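PDB 2JEK: RV1873 from Mycobacterium tuberculosis, which is of unknown function and belongs to the DUF1810 family, folding as an all-helical, right-handed superhelix. Local coordinates for residues Ser60-Ala65 with Met109-Arg114; Phe40-Leu45 with Leu103-Ser108. All blocks are in the same frame, centred on the assembly; numbering follows the deposited sequence.

Contact 1 (Ser60-Ala65 with Met109-Arg114); sequences SSLEEA and MTLFAR
L62 and A65, on the first turn of helix 62-70, pack against L111, F112 and R114 near the C-terminal end of helix 101-115 in an apolar helix-to-helix contact, with no hydrogen bond passing between the two segments. A65 stands at the closest approach of the backbones, its CA 6.5 Å from the CA of F112, and its methyl points at the opposing helix. There it touches two side chains: A65 CB lies 3.9 Å from L111 CD1 and 3.8 Å from F112 CE1. F112 turns its edge to the A65 carbonyl, with CE1 3.5 Å from A65 O, near the ring plane. In L111, CG lies anti to the backbone N (chi1 170°), which carries the branch across to A65 and brings L111 CD1 to 4.0 Å from L62 CD1. L62 reaches past it to the end of the helix, where its CD2 rests 3.8 Å from R114 O. R114 adds mainly its backbone and CB, while its guanidinium runs off to a salt bridge with E134.

The turn that presents L62 and A65 is fixed from within. S61 is the N-cap of helix 62-70, its OG accepting from E64 N, and E64 OE1 takes two bonds from S60, one from the backbone N above the carboxylate plane and one from OG on the anti lone pair. E64 OE2 pairs with R12. Around this junction, helix 136-143 covers L62 and R114 through L142, F122 of helix 120-129 and L78 of helix 74-87 pack on F112, and the ring of Y68, farther along helix 62-70, meets that of F112 with their planes at about 50°.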
loop_
_atom_site.group_PDB
_atom_site.type_symbol
_atom_site.label_atom_id
_atom_site.label_comp_id
_atom_site.label_asym_id
_atom_site.label_seq_id
_atom_site.Cartn_x
_atom_site.Cartn_y
_atom_site.Cartn_z
ATOM N N SER A 60 6.747 9.321 4.978
ATOM C CA SER A 60 7.050 10.747 5.151
ATOM C C SER A 60 7.230 11.501 3.830
ATOM O O SER A 60 6.958 12.700 3.746
ATOM C CB SER A 60 8.302 10.937 6.013
ATOM O OG SER A 60 9.445 10.387 5.388
ATOM N N SER A 61 7.707 10.797 2.812
ATOM C CA SER A 61 8.172 11.437 1.584
ATOM C C SER A 61 8.321 10.414 0.472
ATOM O O SER A 61 8.336 9.205 0.728
ATOM C CB SER A 61 9.533 12.091 1.839
ATOM O OG SER A 61 10.516 11.099 2.098
ATOM N N LEU A 62 8.486 10.890 -0.765
ATOM C CA LEU A 62 8.798 9.967 -1.853
ATOM C C LEU A 62 10.103 9.187 -1.582
ATOM O O LEU A 62 10.208 8.011 -1.930
ATOM C CB LEU A 62 8.858 10.671 -3.219
ATOM C CG LEU A 62 8.733 9.711 -4.415
ATOM C CD1 LEU A 62 7.303 9.169 -4.528
ATOM C CD2 LEU A 62 9.178 10.361 -5.717
ATOM N N GLU A 63 11.083 9.857 -0.973
ATOM C CA GLU A 63 12.374 9.225 -0.666
ATOM C C GLU A 63 12.182 8.059 0.309
ATOM O O GLU A 63 12.812 7.007 0.155
ATOM C CB GLU A 63 13.379 10.238 -0.103
ATOM C CG GLU A 63 13.926 11.248 -1.123
ATOM C CD GLU A 63 12.950 12.382 -1.482
ATOM O OE1 GLU A 63 11.922 12.593 -0.793
ATOM O OE2 GLU A 63 13.230 13.084 -2.479
ATOM N N GLU A 64 11.289 8.225 1.291
ATOM C CA GLU A 64 10.994 7.102 2.181
ATOM C C GLU A 64 10.309 5.950 1.421
ATOM O O GLU A 64 10.623 4.786 1.646
ATOM C CB GLU A 64 10.174 7.530 3.400
ATOM C CG GLU A 64 9.857 6.340 4.301
ATOM C CD GLU A 64 9.192 6.687 5.615
ATOM O OE1 GLU A 64 8.971 7.879 5.932
ATOM O OE2 GLU A 64 8.882 5.734 6.361
ATOM N N ALA A 65 9.395 6.285 0.511
ATOM C CA ALA A 65 8.744 5.249 -0.306
ATOM C C ALA A 65 9.776 4.478 -1.115
ATOM O O ALA A 65 9.700 3.254 -1.258
ATOM C CB ALA A 65 7.678 5.860 -1.220
ATOM N N MET A 109 -1.053 2.588 -3.823
ATOM C CA MET A 109 -0.605 2.293 -5.188
ATOM C C MET A 109 -0.151 3.562 -5.917
ATOM O O MET A 109 0.825 3.536 -6.666
ATOM C CB MET A 109 -1.709 1.584 -5.982
ATOM C CG MET A 109 -2.126 0.210 -5.427
ATOM S SD MET A 109 -0.771 -0.993 -5.402
ATOM C CE MET A 109 -0.105 -0.807 -3.741
ATOM N N THR A 110 -0.850 4.666 -5.684
ATOM C CA THR A 110 -0.514 5.946 -6.320
ATOM C C THR A 110 0.884 6.374 -5.875
ATOM O O THR A 110 1.720 6.747 -6.701
ATOM C CB THR A 110 -1.551 7.024 -5.969
ATOM O OG1 THR A 110 -2.824 6.620 -6.486
ATOM C CG2 THR A 110 -1.173 8.374 -6.572
ATOM N N LEU A 111 1.137 6.299 -4.572
ATOM C CA LEU A 111 2.445 6.647 -4.021
ATOM C C LEU A 111 3.561 5.783 -4.605
ATOM O O LEU A 111 4.560 6.306 -5.119
ATOM C CB LEU A 111 2.415 6.493 -2.499
ATOM C CG LEU A 111 3.766 6.593 -1.774
ATOM C CD1 LEU A 111 4.422 7.947 -2.001
ATOM C CD2 LEU A 111 3.596 6.314 -0.285
ATOM N N PHE A 112 3.405 4.466 -4.534
ATOM C CA PHE A 112 4.494 3.586 -4.949
ATOM C C PHE A 112 4.676 3.581 -6.464
ATOM O O PHE A 112 5.799 3.453 -6.952
ATOM C CB PHE A 112 4.351 2.205 -4.308
ATOM C CG PHE A 112 4.681 2.223 -2.850
ATOM C CD1 PHE A 112 6.017 2.249 -2.444
ATOM C CD2 PHE A 112 3.682 2.270 -1.875
ATOM C CE1 PHE A 112 6.357 2.302 -1.094
ATOM C CE2 PHE A 112 4.017 2.333 -0.524
ATOM C CZ PHE A 112 5.351 2.342 -0.126
ATOM N N ALA A 113 3.602 3.812 -7.209
ATOM C CA ALA A 113 3.731 3.994 -8.653
ATOM C C ALA A 113 4.562 5.223 -9.021
ATOM O O ALA A 113 5.230 5.224 -10.062
ATOM C CB ALA A 113 2.362 4.052 -9.312
ATOM N N ARG A 114 4.522 6.259 -8.187
ATOM C CA ARG A 114 5.293 7.477 -8.430
ATOM C C ARG A 114 6.716 7.347 -7.907
ATOM O O ARG A 114 7.608 8.104 -8.304
ATOM C CB ARG A 114 4.607 8.693 -7.804
ATOM C CG ARG A 114 3.240 9.055 -8.388
ATOM C CD ARG A 114 3.308 9.786 -9.719
ATOM N NE ARG A 114 1.966 10.129 -10.204
ATOM C CZ ARG A 114 1.702 11.102 -11.075
ATOM N NH1 ARG A 114 2.681 11.857 -11.565
ATOM N NH2 ARG A 114 0.451 11.326 -11.452
#

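Contact 2 (Phe40-Leu45 with Leu103-Ser108)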
loop_
_atom_site.group_PDB
_atom_site.type_symbol
_atom_site.label_atom_id
_atom_site.label_comp_id
_atom_site.label_asym_id
_atom_site.label_seq_id
_atom_site.Cartn_x
_atom_site.Cartn_y
_atom_site.Cartn_z
ATOM N N PHE A 40 0.145 -0.569 7.596
ATOM C CA PHE A 40 1.537 -1.008 7.541
ATOM C C PHE A 40 1.780 -2.154 6.547
ATOM O O PHE A 40 2.878 -2.695 6.484
ATOM C CB PHE A 40 2.080 -1.313 8.951
ATOM C CG PHE A 40 1.230 -2.252 9.755
ATOM C CD1 PHE A 40 1.256 -3.626 9.514
ATOM C CD2 PHE A 40 0.402 -1.764 10.767
ATOM C CE1 PHE A 40 0.482 -4.498 10.264
ATOM C CE2 PHE A 40 -0.370 -2.635 11.538
ATOM C CZ PHE A 40 -0.332 -4.004 11.272
ATOM N N VAL A 41 0.744 -2.494 5.770
ATOM C CA VAL A 41 0.844 -3.463 4.660
ATOM C C VAL A 41 0.784 -2.737 3.298
ATOM O O VAL A 41 1.549 -3.068 2.388
ATOM C CB VAL A 41 -0.266 -4.548 4.757
ATOM C CG1 VAL A 41 -0.319 -5.433 3.496
ATOM C CG2 VAL A 41 -0.038 -5.412 5.989
ATOM N N PHE A 42 -0.126 -1.760 3.174
ATOM C CA PHE A 42 -0.218 -0.937 1.978
ATOM C C PHE A 42 -0.046 0.509 2.422
ATOM O O PHE A 42 -1.023 1.255 2.552
ATOM C CB PHE A 42 -1.579 -1.139 1.290
ATOM C CG PHE A 42 -1.706 -2.451 0.571
ATOM C CD1 PHE A 42 -0.986 -2.695 -0.599
ATOM C CD2 PHE A 42 -2.559 -3.434 1.050
ATOM C CE1 PHE A 42 -1.121 -3.899 -1.283
ATOM C CE2 PHE A 42 -2.702 -4.647 0.357
ATOM C CZ PHE A 42 -1.984 -4.877 -0.799
ATOM N N PRO A 43 1.208 0.912 2.676
ATOM C CA PRO A 43 1.400 2.224 3.274
ATOM C C PRO A 43 1.036 3.374 2.354
ATOM O O PRO A 43 1.151 3.269 1.126
ATOM C CB PRO A 43 2.904 2.248 3.590
ATOM C CG PRO A 43 3.299 0.779 3.628
ATOM C CD PRO A 43 2.486 0.198 2.516
ATOM N N GLN A 44 0.599 4.473 2.962
ATOM C CA GLN A 44 0.237 5.676 2.227
ATOM C C GLN A 44 0.968 6.876 2.832
ATOM O O GLN A 44 1.522 6.793 3.930
ATOM C CB GLN A 44 -1.277 5.900 2.280
ATOM C CG GLN A 44 -1.801 6.242 3.677
ATOM C CD GLN A 44 -3.290 6.443 3.717
ATOM O OE1 GLN A 44 -3.804 7.195 4.542
ATOM N NE2 GLN A 44 -3.998 5.767 2.832
ATOM N N LEU A 45 0.946 8.003 2.122
ATOM C CA LEU A 45 1.623 9.196 2.612
ATOM C C LEU A 45 1.066 9.671 3.933
ATOM O O LEU A 45 -0.146 9.684 4.154
ATOM C CB LEU A 45 1.540 10.352 1.618
ATOM C CG LEU A 45 2.505 10.315 0.436
ATOM C CD1 LEU A 45 2.252 11.530 -0.460
ATOM C CD2 LEU A 45 3.952 10.287 0.883
ATOM N N LEU A 103 -9.891 3.211 -0.492
ATOM C CA LEU A 103 -9.214 4.477 -0.733
ATOM C C LEU A 103 -7.767 4.406 -0.264
ATOM O O LEU A 103 -6.863 4.938 -0.924
ATOM C CB LEU A 103 -9.943 5.626 -0.037
ATOM C CG LEU A 103 -11.423 5.808 -0.393
ATOM C CD1 LEU A 103 -12.012 7.035 0.302
ATOM C CD2 LEU A 103 -11.629 5.889 -1.905
ATOM N N LYS A 104 -7.541 3.747 0.872
ATOM C CA LYS A 104 -6.184 3.547 1.360
ATOM C C LYS A 104 -5.325 2.821 0.321
ATOM O O LYS A 104 -4.174 3.204 0.081
ATOM C CB LYS A 104 -6.195 2.781 2.683
ATOM C CG LYS A 104 -6.657 3.613 3.872
ATOM C CD LYS A 104 -6.428 2.864 5.188
ATOM C CE LYS A 104 -6.860 3.681 6.402
ATOM N NZ LYS A 104 -6.023 4.894 6.576
ATOM N N LEU A 105 -5.888 1.796 -0.314
ATOM C CA LEU A 105 -5.149 1.045 -1.314
ATOM C C LEU A 105 -4.843 1.920 -2.512
ATOM O O LEU A 105 -3.718 1.927 -3.020
ATOM C CB LEU A 105 -5.934 -0.177 -1.752
ATOM C CG LEU A 105 -5.232 -1.068 -2.782
ATOM C CD1 LEU A 105 -3.901 -1.594 -2.280
ATOM C CD2 LEU A 105 -6.127 -2.224 -3.154
ATOM N N CYS A 106 -5.833 2.676 -2.968
ATOM C CA CYS A 106 -5.583 3.601 -4.064
ATOM C C CYS A 106 -4.427 4.552 -3.733
ATOM O O CYS A 106 -3.533 4.778 -4.556
ATOM C CB CYS A 106 -6.856 4.374 -4.393
ATOM S SG CYS A 106 -6.665 5.433 -5.819
ATOM N N SER A 107 -4.443 5.125 -2.533
ATOM C CA SER A 107 -3.387 6.034 -2.108
ATOM C C SER A 107 -2.025 5.350 -2.076
ATOM O O SER A 107 -1.019 5.938 -2.479
ATOM C CB SER A 107 -3.694 6.609 -0.727
ATOM O OG SER A 107 -4.934 7.315 -0.760
ATOM N N SER A 108 -1.994 4.110 -1.583
ATOM C CA SER A 108 -0.750 3.348 -1.526
ATOM C C SER A 108 -0.207 3.077 -2.932
ATOM O O SER A 108 0.969 3.310 -3.218
ATOM C CB SER A 108 -0.969 2.037 -0.766
ATOM O OG SER A 108 0.254 1.324 -0.624
HETATM O O HOH W 1 -6.327 7.322 1.833
HETATM O O HOH W 2 -6.630 7.292 5.265
HETATM O O HOH W 3 -0.250 7.899 -0.538
#
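S108 OG donates a 2.8 Å hydrogen bond to P43 O, joining the loop that follows helix 38-41 to the middle of helix 101-115. The hydroxyl comes from above the carbonyl plane, 36° out of it; with OG anti to the backbone N (chi1 -176°), it reaches from the helix to this carbonyl. Beside it, L105 CD1 sits over one face of the F42 ring, 3.6 Å from its centroid, a CH-pi contact, while S108 OG lies at the ring edge. Q44 extends over the helix, and its side chain crosses that of K104, with Q44 NE2 resting 3.4 Å from K104 CA.

Waters complete this layer. One accepts from Q44 NE2 and also bonds S107 OG; another donates to Q44 OE1 and accepts from K104 NZ, which also hydrogen-bonds a glycerol, probably from the crystallisation liquor. A third joins L45 N to S107 O. Farther out, L78, C81 and T82 of helix 74-87 back F42, F13 of helix 11-17 packs on P43, and Q44 is tied by its backbone to I59. Direct and water-borne bonds thus serve polar groups of the buried loop F42-L45, while F42 and L105 supply the apolar part.

In the fold
Both contacts use helix 101-115: contact 2 takes its earlier turns, contact 1 the later ones. Contact 2 lies about 4 Å from the centre of the chain and contact 1 about 10 Å, measured to the centre of each; both are largely buried, though contact 1 reaches the surface at R114. Helix meets helix through apolar side chains in contact 1, whereas contact 2 sets a loop on the helix with a serine bond and bridging waters. The two are continuous: F112 CE2 is 3.4 Å from P43 O, and L111 CD1 is 3.7 Å from L45 CD2. The segments alternate along the chain, and helix 101-115 meets both earlier regions, 40-45 and 60-65.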